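Local coordinates for NIF3-related protein (Bacillus cereus, PDB 2GX8), which is of unknown function but carries the two-zinc motif conserved in the NIF3 family, together with a domain thought to be regulatory, at residues 36-41 / 127-132; 44-49 / 265-270; 370-375 / 381-386. All blocks are in the same frame, centred on the assembly; numbering follows the deposited sequence.

Interaction 1 of 3, residues 36-41 / 127-132. With ZN (zinc ion), chain M.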
loop_
_atom_site.group_PDB
_atom_site.type_symbol
_atom_site.label_atom_id
_atom_site.label_comp_id
_atom_site.label_asym_id
_atom_site.label_seq_id
_atom_site.Cartn_x
_atom_site.Cartn_y
_atom_site.Cartn_z
ATOM N N SER C 36 26.265 -18.419 20.412
ATOM C CA SER C 36 27.256 -17.420 20.048
ATOM C C SER C 36 28.370 -18.032 19.187
ATOM O O SER C 36 28.936 -17.353 18.341
ATOM C CB SER C 36 27.837 -16.755 21.287
ATOM O OG SER C 36 28.498 -15.571 20.927
ATOM N N LEU C 37 28.662 -19.313 19.397
ATOM C CA LEU C 37 29.663 -20.023 18.594
ATOM C C LEU C 37 29.100 -20.506 17.266
ATOM O O LEU C 37 29.855 -20.751 16.325
ATOM C CB LEU C 37 30.251 -21.212 19.354
ATOM C CG LEU C 37 31.240 -20.893 20.484
ATOM C CD1 LEU C 37 31.686 -22.167 21.183
ATOM C CD2 LEU C 37 32.459 -20.143 19.942
ATOM N N PHE C 38 27.780 -20.675 17.194
ATOM C CA PHE C 38 27.122 -21.093 15.961
ATOM C C PHE C 38 27.076 -19.914 15.018
ATOM O O PHE C 38 27.300 -20.054 13.810
ATOM C CB PHE C 38 25.681 -21.577 16.223
ATOM C CG PHE C 38 24.882 -21.817 14.961
ATOM C CD1 PHE C 38 23.935 -20.887 14.525
ATOM C CD2 PHE C 38 25.104 -22.950 14.183
ATOM C CE1 PHE C 38 23.206 -21.089 13.340
ATOM C CE2 PHE C 38 24.383 -23.167 13.007
ATOM C CZ PHE C 38 23.436 -22.233 12.578
ATOM N N GLU C 39 26.770 -18.753 15.584
ATOM C CA GLU C 39 26.646 -17.526 14.817
ATOM C C GLU C 39 27.977 -17.001 14.287
ATOM O O GLU C 39 27.988 -16.139 13.415
ATOM C CB GLU C 39 25.883 -16.464 15.615
ATOM C CG GLU C 39 24.411 -16.824 15.763
ATOM C CD GLU C 39 23.615 -15.918 16.683
ATOM O OE1 GLU C 39 22.445 -16.275 16.960
ATOM O OE2 GLU C 39 24.137 -14.877 17.159
ATOM N N SER C 40 29.086 -17.531 14.794
ATOM C CA SER C 40 30.391 -17.148 14.277
ATOM C C SER C 40 30.526 -17.721 12.859
ATOM O O SER C 40 31.177 -17.133 11.986
ATOM C CB SER C 40 31.514 -17.672 15.178
ATOM O OG SER C 40 31.583 -19.092 15.163
ATOM N N MET C 41 29.891 -18.867 12.634
ATOM C CA MET C 41 29.923 -19.533 11.343
ATOM C C MET C 41 28.736 -19.105 10.472
ATOM O O MET C 41 28.826 -19.075 9.251
ATOM C CB MET C 41 29.877 -21.051 11.538
ATOM C CG MET C 41 30.921 -21.615 12.497
ATOM S SD MET C 41 30.860 -23.423 12.624
ATOM C CE MET C 41 29.263 -23.731 13.372
ATOM N N HIS C 127 17.822 -20.099 9.299
ATOM C CA HIS C 127 17.303 -20.326 7.962
ATOM C C HIS C 127 18.185 -19.839 6.817
ATOM O O HIS C 127 19.165 -20.501 6.501
ATOM C CB HIS C 127 15.819 -19.913 7.860
ATOM C CG HIS C 127 15.130 -20.393 6.613
ATOM N ND1 HIS C 127 14.109 -19.685 6.004
ATOM C CD2 HIS C 127 15.346 -21.482 5.836
ATOM C CE1 HIS C 127 13.716 -20.325 4.915
ATOM N NE2 HIS C 127 14.456 -21.413 4.784
ATOM N N THR C 128 17.880 -18.699 6.200
ATOM C CA THR C 128 18.677 -18.278 5.042
ATOM C C THR C 128 20.142 -18.019 5.332
ATOM O O THR C 128 20.966 -18.084 4.425
ATOM C CB THR C 128 18.079 -17.104 4.262
ATOM O OG1 THR C 128 17.728 -16.073 5.185
ATOM C CG2 THR C 128 16.843 -17.557 3.458
ATOM N N ASN C 129 20.476 -17.719 6.574
ATOM C CA ASN C 129 21.894 -17.551 6.905
ATOM C C ASN C 129 22.739 -18.845 6.681
ATOM O O ASN C 129 23.934 -18.763 6.442
ATOM C CB ASN C 129 22.098 -16.931 8.311
ATOM C CG ASN C 129 21.398 -17.723 9.442
ATOM O OD1 ASN C 129 21.986 -17.946 10.499
ATOM N ND2 ASN C 129 20.152 -18.138 9.220
ATOM N N VAL C 130 22.106 -20.018 6.745
ATOM C CA VAL C 130 22.779 -21.311 6.519
ATOM C C VAL C 130 22.791 -21.650 4.997
ATOM O O VAL C 130 23.609 -22.435 4.519
ATOM C CB VAL C 130 22.160 -22.440 7.414
ATOM C CG1 VAL C 130 22.760 -23.810 7.125
ATOM C CG2 VAL C 130 22.356 -22.105 8.884
ATOM N N ASP C 131 21.894 -21.012 4.247
ATOM C CA ASP C 131 21.807 -21.167 2.801
ATOM C C ASP C 131 22.905 -20.361 2.117
ATOM O O ASP C 131 23.521 -20.812 1.148
ATOM C CB ASP C 131 20.459 -20.629 2.318
ATOM C CG ASP C 131 19.305 -21.525 2.684
ATOM O OD1 ASP C 131 19.200 -22.602 2.062
ATOM O OD2 ASP C 131 18.467 -21.142 3.538
ATOM N N VAL C 132 23.118 -19.159 2.658
ATOM C CA VAL C 132 24.064 -18.153 2.156
ATOM C C VAL C 132 25.522 -18.380 2.560
ATOM O O VAL C 132 26.426 -18.190 1.760
ATOM C CB VAL C 132 23.639 -16.737 2.672
ATOM C CG1 VAL C 132 24.603 -15.655 2.194
ATOM C CG2 VAL C 132 22.210 -16.398 2.255
HETATM ZN ZN ZN M . 17.425 -23.679 3.001
#
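Phe38 and Val130 meet where helix 31-38 packs against the short helix 128-132, which follows a strand of the alpha/beta metal-binding fold of the NIF3 family. The contact is edge-on: Val130 CG2 lies near the plane of the phenyl ring, 3.9 Å from Phe38 CZ, and the two side chains cross at about a right angle. With CG anti to the backbone N (chi1 171°), the ring of Phe38 swings out from its helix until its far end reaches the valine. Asn129 approaches the same ring obliquely. All three residues are buried, and Tyr42, Ala126 and, on helix 362-377, Val367 also touch the phenyl group.

One layer further out, the start of the short helix is pinned by Asp51, whose two carboxylate oxygens are hydrogen-bonded to His127 ND1 and Thr128 OG1. The contact thus illustrates how neighbours in one short helix can serve different ends: Val130 takes part in packing, while Asp131 shares a zinc ion with His92 and Glu360. Asp131 OD1 binds the metal at 2.3 Å, while Asp131 OD2 stands at a long 2.8 Å from the zinc.

Interaction 2 of 3, residues 44-49 / 265-270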
loop_
_atom_site.group_PDB
_atom_site.type_symbol
_atom_site.label_atom_id
_atom_site.label_comp_id
_atom_site.label_asym_id
_atom_site.label_seq_id
_atom_site.Cartn_x
_atom_site.Cartn_y
_atom_site.Cartn_z
ATOM N N LYS C 44 23.835 -13.571 11.536
ATOM C CA LYS C 44 22.457 -13.123 11.254
ATOM C C LYS C 44 22.305 -12.057 10.156
ATOM O O LYS C 44 21.220 -11.893 9.612
ATOM C CB LYS C 44 21.766 -12.654 12.545
ATOM C CG LYS C 44 21.383 -13.767 13.520
ATOM C CD LYS C 44 20.918 -13.170 14.850
ATOM C CE LYS C 44 20.350 -14.238 15.768
ATOM N NZ LYS C 44 20.199 -13.786 17.204
ATOM N N HIS C 45 23.376 -11.334 9.835
ATOM C CA HIS C 45 23.327 -10.348 8.751
ATOM C C HIS C 45 23.300 -11.013 7.361
ATOM O O HIS C 45 22.971 -10.372 6.360
ATOM C CB HIS C 45 24.466 -9.329 8.863
ATOM C CG HIS C 45 25.835 -9.936 8.919
ATOM N ND1 HIS C 45 26.528 -10.328 7.792
ATOM C CD2 HIS C 45 26.664 -10.170 9.965
ATOM C CE1 HIS C 45 27.713 -10.799 8.142
ATOM N NE2 HIS C 45 27.822 -10.710 9.456
ATOM N N LEU C 46 23.637 -12.302 7.316
ATOM C CA LEU C 46 23.607 -13.088 6.081
ATOM C C LEU C 46 22.176 -13.466 5.675
ATOM O O LEU C 46 21.894 -13.679 4.480
ATOM C CB LEU C 46 24.456 -14.358 6.210
ATOM C CG LEU C 46 25.951 -14.160 6.418
ATOM C CD1 LEU C 46 26.652 -15.479 6.347
ATOM C CD2 LEU C 46 26.477 -13.245 5.363
ATOM N N ALA C 47 21.296 -13.568 6.678
ATOM C CA ALA C 47 19.870 -13.861 6.487
ATOM C C ALA C 47 19.211 -12.842 5.545
ATOM O O ALA C 47 19.571 -11.661 5.525
ATOM C CB ALA C 47 19.138 -13.901 7.835
ATOM N N MET C 48 18.243 -13.301 4.764
ATOM C CA MET C 48 17.598 -12.436 3.787
ATOM C C MET C 48 16.426 -11.637 4.331
ATOM O O MET C 48 15.851 -11.971 5.374
ATOM C CB MET C 48 17.142 -13.254 2.590
ATOM C CG MET C 48 18.258 -13.998 1.910
ATOM S SD MET C 48 17.592 -14.773 0.455
ATOM C CE MET C 48 17.160 -13.323 -0.537
ATOM N N GLU C 49 16.102 -10.570 3.599
ATOM C CA GLU C 49 14.986 -9.664 3.889
ATOM C C GLU C 49 13.711 -10.434 4.289
ATOM O O GLU C 49 13.243 -11.317 3.556
ATOM C CB GLU C 49 14.751 -8.742 2.664
ATOM C CG GLU C 49 13.449 -7.925 2.665
ATOM C CD GLU C 49 13.365 -6.911 3.794
ATOM O OE1 GLU C 49 14.397 -6.274 4.109
ATOM O OE2 GLU C 49 12.255 -6.740 4.347
ATOM N N GLU C 265 33.912 -10.661 -0.121
ATOM C CA GLU C 265 33.581 -11.766 -1.001
ATOM C C GLU C 265 32.053 -11.809 -1.127
ATOM O O GLU C 265 31.337 -11.632 -0.131
ATOM C CB GLU C 265 34.203 -13.109 -0.551
ATOM C CG GLU C 265 33.593 -13.821 0.685
ATOM C CD GLU C 265 34.280 -15.179 1.006
ATOM O OE1 GLU C 265 35.510 -15.288 0.795
ATOM O OE2 GLU C 265 33.605 -16.135 1.484
ATOM N N THR C 266 31.565 -11.936 -2.362
ATOM C CA THR C 266 30.134 -12.058 -2.610
ATOM C C THR C 266 29.654 -13.366 -2.007
ATOM O O THR C 266 30.312 -14.405 -2.147
ATOM C CB THR C 266 29.803 -12.172 -4.107
ATOM O OG1 THR C 266 30.500 -11.171 -4.843
ATOM C CG2 THR C 266 28.320 -11.987 -4.329
ATOM N N LEU C 267 28.519 -13.280 -1.319
ATOM C CA LEU C 267 27.825 -14.416 -0.728
ATOM C C LEU C 267 26.396 -14.404 -1.294
ATOM O O LEU C 267 25.884 -13.348 -1.697
ATOM C CB LEU C 267 27.818 -14.336 0.807
ATOM C CG LEU C 267 29.154 -14.511 1.566
ATOM C CD1 LEU C 267 29.071 -13.982 2.969
ATOM C CD2 LEU C 267 29.644 -15.952 1.574
ATOM N N GLY C 268 25.773 -15.579 -1.351
ATOM C CA GLY C 268 24.436 -15.696 -1.891
ATOM C C GLY C 268 23.837 -17.082 -1.885
ATOM O O GLY C 268 24.306 -17.982 -1.218
ATOM N N LEU C 269 22.782 -17.252 -2.653
ATOM C CA LEU C 269 22.081 -18.512 -2.684
ATOM C C LEU C 269 22.586 -19.424 -3.778
ATOM O O LEU C 269 22.808 -18.970 -4.881
ATOM C CB LEU C 269 20.595 -18.257 -2.906
ATOM C CG LEU C 269 19.871 -17.561 -1.763
ATOM C CD1 LEU C 269 18.491 -17.199 -2.246
ATOM C CD2 LEU C 269 19.839 -18.468 -0.521
ATOM N N GLY C 270 22.743 -20.705 -3.463
ATOM C CA GLY C 270 23.178 -21.719 -4.430
ATOM C C GLY C 270 24.584 -21.606 -4.959
ATOM O O GLY C 270 25.207 -20.542 -4.855
#
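Met48 and Leu269 reach toward each other tip to tip, and two residues back along each segment Leu46 meets Leu267, so that two pairs of apolar side chains make the whole contact. It joins the loop before strand 54-56, beside helix 128-132 of the zinc site, to the large mixed sheet that holds strands 262-268 and 150-168, at the point where the chain turns a corner at Leu269.

Met48, with slightly more of its surface buried here than the three leucines, points its CB at the strand segment. Its chain runs extended as far as the sulfur and then bends (chi3 66°), which turns CE aside and makes the sulfur the nearest atom: Met48 SD lies 3.7 Å from Leu269 CD1. In the second pair the side chains pass each other at a slant, and a single pair of methyl groups does the touching, Leu46 CD2 at 3.6 Å from Leu267 CD1. In Leu46 a chi2 of -173° carries CD1 straight on, and the other branch, CD2, is the one turned to Leu267.

The surroundings position both partners. Leu267 and Leu269 are held through backbone hydrogen bonds to strand 150-168, and Met48 N is hydrogen-bonded to Thr128 OG1. Leu46 and Leu267 share Tyr157 as a neighbour, while Leu267 also rests on Val132. Leu269 touches the zinc ligand Asp131, its side chain about 7 Å from a bound zinc ion, so it belongs to the surroundings of the metal site without binding the metal.

No hydrogen bond spans the two segments. Cohesion across them therefore comes from dispersion and the burial of methyl and thioether groups, contacts that are short-ranged and set few demands on direction.

Interaction 3 of 3, residues 370-375 / 381-386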
loop_
_atom_site.group_PDB
_atom_site.type_symbol
_atom_site.label_atom_id
_atom_site.label_comp_id
_atom_site.label_asym_id
_atom_site.label_seq_id
_atom_site.Cartn_x
_atom_site.Cartn_y
_atom_site.Cartn_z
ATOM N N GLN C 370 30.833 -29.142 11.969
ATOM C CA GLN C 370 31.262 -27.763 12.182
ATOM C C GLN C 370 31.100 -27.334 13.641
ATOM O O GLN C 370 32.060 -26.892 14.255
ATOM C CB GLN C 370 30.458 -26.801 11.288
ATOM C CG GLN C 370 30.867 -26.756 9.820
ATOM C CD GLN C 370 29.843 -26.033 8.921
ATOM O OE1 GLN C 370 30.206 -25.315 7.981
ATOM N NE2 GLN C 370 28.567 -26.218 9.215
ATOM N N LEU C 371 29.896 -27.484 14.194
ATOM C CA LEU C 371 29.633 -27.063 15.573
ATOM C C LEU C 371 30.361 -27.900 16.625
ATOM O O LEU C 371 30.888 -27.341 17.580
ATOM C CB LEU C 371 28.127 -26.962 15.876
ATOM C CG LEU C 371 27.743 -26.263 17.193
ATOM C CD1 LEU C 371 28.213 -24.799 17.204
ATOM C CD2 LEU C 371 26.251 -26.350 17.503
ATOM N N GLN C 372 30.404 -29.221 16.465
ATOM C CA GLN C 372 31.143 -30.064 17.413
ATOM C C GLN C 372 32.605 -29.607 17.463
ATOM O O GLN C 372 33.210 -29.537 18.522
ATOM C CB GLN C 372 31.109 -31.526 16.987
ATOM C CG GLN C 372 31.639 -32.482 18.033
ATOM C CD GLN C 372 30.696 -32.645 19.213
ATOM O OE1 GLN C 372 31.007 -32.226 20.331
ATOM N NE2 GLN C 372 29.523 -33.230 18.964
ATOM N N GLU C 373 33.153 -29.291 16.298
ATOM C CA GLU C 373 34.527 -28.832 16.124
ATOM C C GLU C 373 34.800 -27.545 16.932
ATOM O O GLU C 373 35.841 -27.431 17.589
ATOM C CB GLU C 373 34.744 -28.625 14.620
ATOM C CG GLU C 373 36.152 -28.563 14.088
ATOM C CD GLU C 373 36.199 -28.668 12.553
ATOM O OE1 GLU C 373 35.228 -29.157 11.921
ATOM O OE2 GLU C 373 37.233 -28.273 11.978
ATOM N N LYS C 374 33.860 -26.596 16.904
ATOM C CA LYS C 374 33.989 -25.324 17.639
ATOM C C LYS C 374 33.880 -25.495 19.151
ATOM O O LYS C 374 34.593 -24.839 19.907
ATOM C CB LYS C 374 32.918 -24.317 17.197
ATOM C CG LYS C 374 32.917 -23.941 15.706
ATOM C CD LYS C 374 34.031 -22.973 15.289
ATOM C CE LYS C 374 33.797 -21.594 15.882
ATOM N NZ LYS C 374 34.721 -20.588 15.310
ATOM N N VAL C 375 32.972 -26.359 19.591
ATOM C CA VAL C 375 32.773 -26.571 21.021
ATOM C C VAL C 375 33.903 -27.407 21.596
ATOM O O VAL C 375 34.144 -27.375 22.807
ATOM C CB VAL C 375 31.345 -27.154 21.389
ATOM C CG1 VAL C 375 30.259 -26.365 20.691
ATOM C CG2 VAL C 375 31.196 -28.638 21.056
ATOM N N ASN C 381 31.815 -28.898 27.308
ATOM C CA ASN C 381 31.298 -30.229 27.511
ATOM C C ASN C 381 29.883 -30.352 26.935
ATOM O O ASN C 381 28.896 -30.389 27.680
ATOM C CB ASN C 381 31.340 -30.557 29.005
ATOM C CG ASN C 381 31.029 -32.009 29.301
ATOM O OD1 ASN C 381 30.647 -32.768 28.414
ATOM N ND2 ASN C 381 31.201 -32.405 30.560
ATOM N N VAL C 382 29.808 -30.395 25.601
ATOM C CA VAL C 382 28.541 -30.529 24.874
ATOM C C VAL C 382 28.683 -31.560 23.768
ATOM O O VAL C 382 29.676 -31.577 23.045
ATOM C CB VAL C 382 28.081 -29.233 24.136
ATOM C CG1 VAL C 382 26.588 -29.309 23.874
ATOM C CG2 VAL C 382 28.344 -27.995 24.921
ATOM N N HIS C 383 27.662 -32.394 23.625
ATOM C CA HIS C 383 27.602 -33.393 22.580
ATOM C C HIS C 383 26.581 -32.858 21.554
ATOM O O HIS C 383 25.442 -32.582 21.904
ATOM C CB HIS C 383 27.119 -34.712 23.188
ATOM C CG HIS C 383 27.315 -35.915 22.308
ATOM N ND1 HIS C 383 26.944 -35.945 20.976
ATOM C CD2 HIS C 383 27.774 -37.159 22.595
ATOM C CE1 HIS C 383 27.203 -37.139 20.471
ATOM N NE2 HIS C 383 27.698 -37.899 21.435
ATOM N N ILE C 384 26.976 -32.684 20.298
ATOM C CA ILE C 384 26.035 -32.207 19.277
ATOM C C ILE C 384 25.505 -33.426 18.515
ATOM O O ILE C 384 26.257 -34.372 18.264
ATOM C CB ILE C 384 26.708 -31.200 18.282
ATOM C CG1 ILE C 384 27.562 -30.146 19.017
ATOM C CG2 ILE C 384 25.706 -30.586 17.320
ATOM C CD1 ILE C 384 26.841 -29.286 20.016
ATOM N N HIS C 385 24.222 -33.427 18.153
ATOM C CA HIS C 385 23.663 -34.564 17.432
ATOM C C HIS C 385 23.010 -34.137 16.131
ATOM O O HIS C 385 22.497 -33.028 16.022
ATOM C CB HIS C 385 22.624 -35.290 18.271
ATOM C CG HIS C 385 23.068 -35.621 19.660
ATOM N ND1 HIS C 385 23.618 -36.840 20.002
ATOM C CD2 HIS C 385 23.011 -34.899 20.806
ATOM C CE1 HIS C 385 23.885 -36.851 21.296
ATOM N NE2 HIS C 385 23.535 -35.683 21.805
ATOM N N ALA C 386 23.040 -35.029 15.147
ATOM C CA ALA C 386 22.379 -34.810 13.870
ATOM C C ALA C 386 21.154 -35.708 13.837
ATOM O O ALA C 386 21.285 -36.924 13.774
ATOM C CB ALA C 386 23.290 -35.160 12.745
#
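His383 ND1 donates a hydrogen bond to Ile384 O, 3.2 Å away, on the side of the strand where the amide end of Gln372 comes close from the helix. The bond is bent (141° at the hydrogen), and although the acceptor lies nearly in the imidazole plane, the donor sits well above the plane of the carbonyl. It stays within the strand; the crossing to the helix is made by other groups.

Helix 362-377 and strand 383-386, an outermost strand of the five-stranded mixed sheet in this chain, run antiparallel, their local axes 8.3 Å apart at an angle of 178°. This is a helix lying over the sheet edge to which the chain returns, as in layered alpha/beta folds. Ile384 is at the centre, with more surface buried here than any other residue. Ile384 CD1 meets Leu371 CD2 at 3.9 Å, the two side chains at about a right angle, while Val375 CG2 comes within 4.4 Å of both Ile384 CG1 and Val382 CB. Gln372 slides past Ile384 in the opposite direction; its bend at chi2 (72°) turns the amide to the backbone of residues 382-384.

Beside the strand in the sheet, Val67 and Ile69 of strand 66-70 touch Ile384. Branched apolar side chains thus fill the helix-sheet interface, while the glutamine sets its amide beside main-chain N-H and C=O groups.

From the N terminus, the chain passes 36-41, opening interaction 1, and then at once 44-49, opening interaction 2. Interaction 1 closes at 127-132, after the first strands of the metal-binding sheet; interaction 2 closes only at 265-270, beyond strand 150-168, so the two cross. They also touch, Val132 CG2 packing on Leu46 O. Interaction 2 ties the loop beside the zinc site to the large mixed sheet. Interaction 3 follows in series, a short connection joining helix 362-377 to the outermost strand of the five-stranded sheet. Its helix nevertheless returns to interaction 1, Met41 and Ser40 packing on Gln370 and Lys374. Interaction 1 therefore stands between the other two, which do not touch.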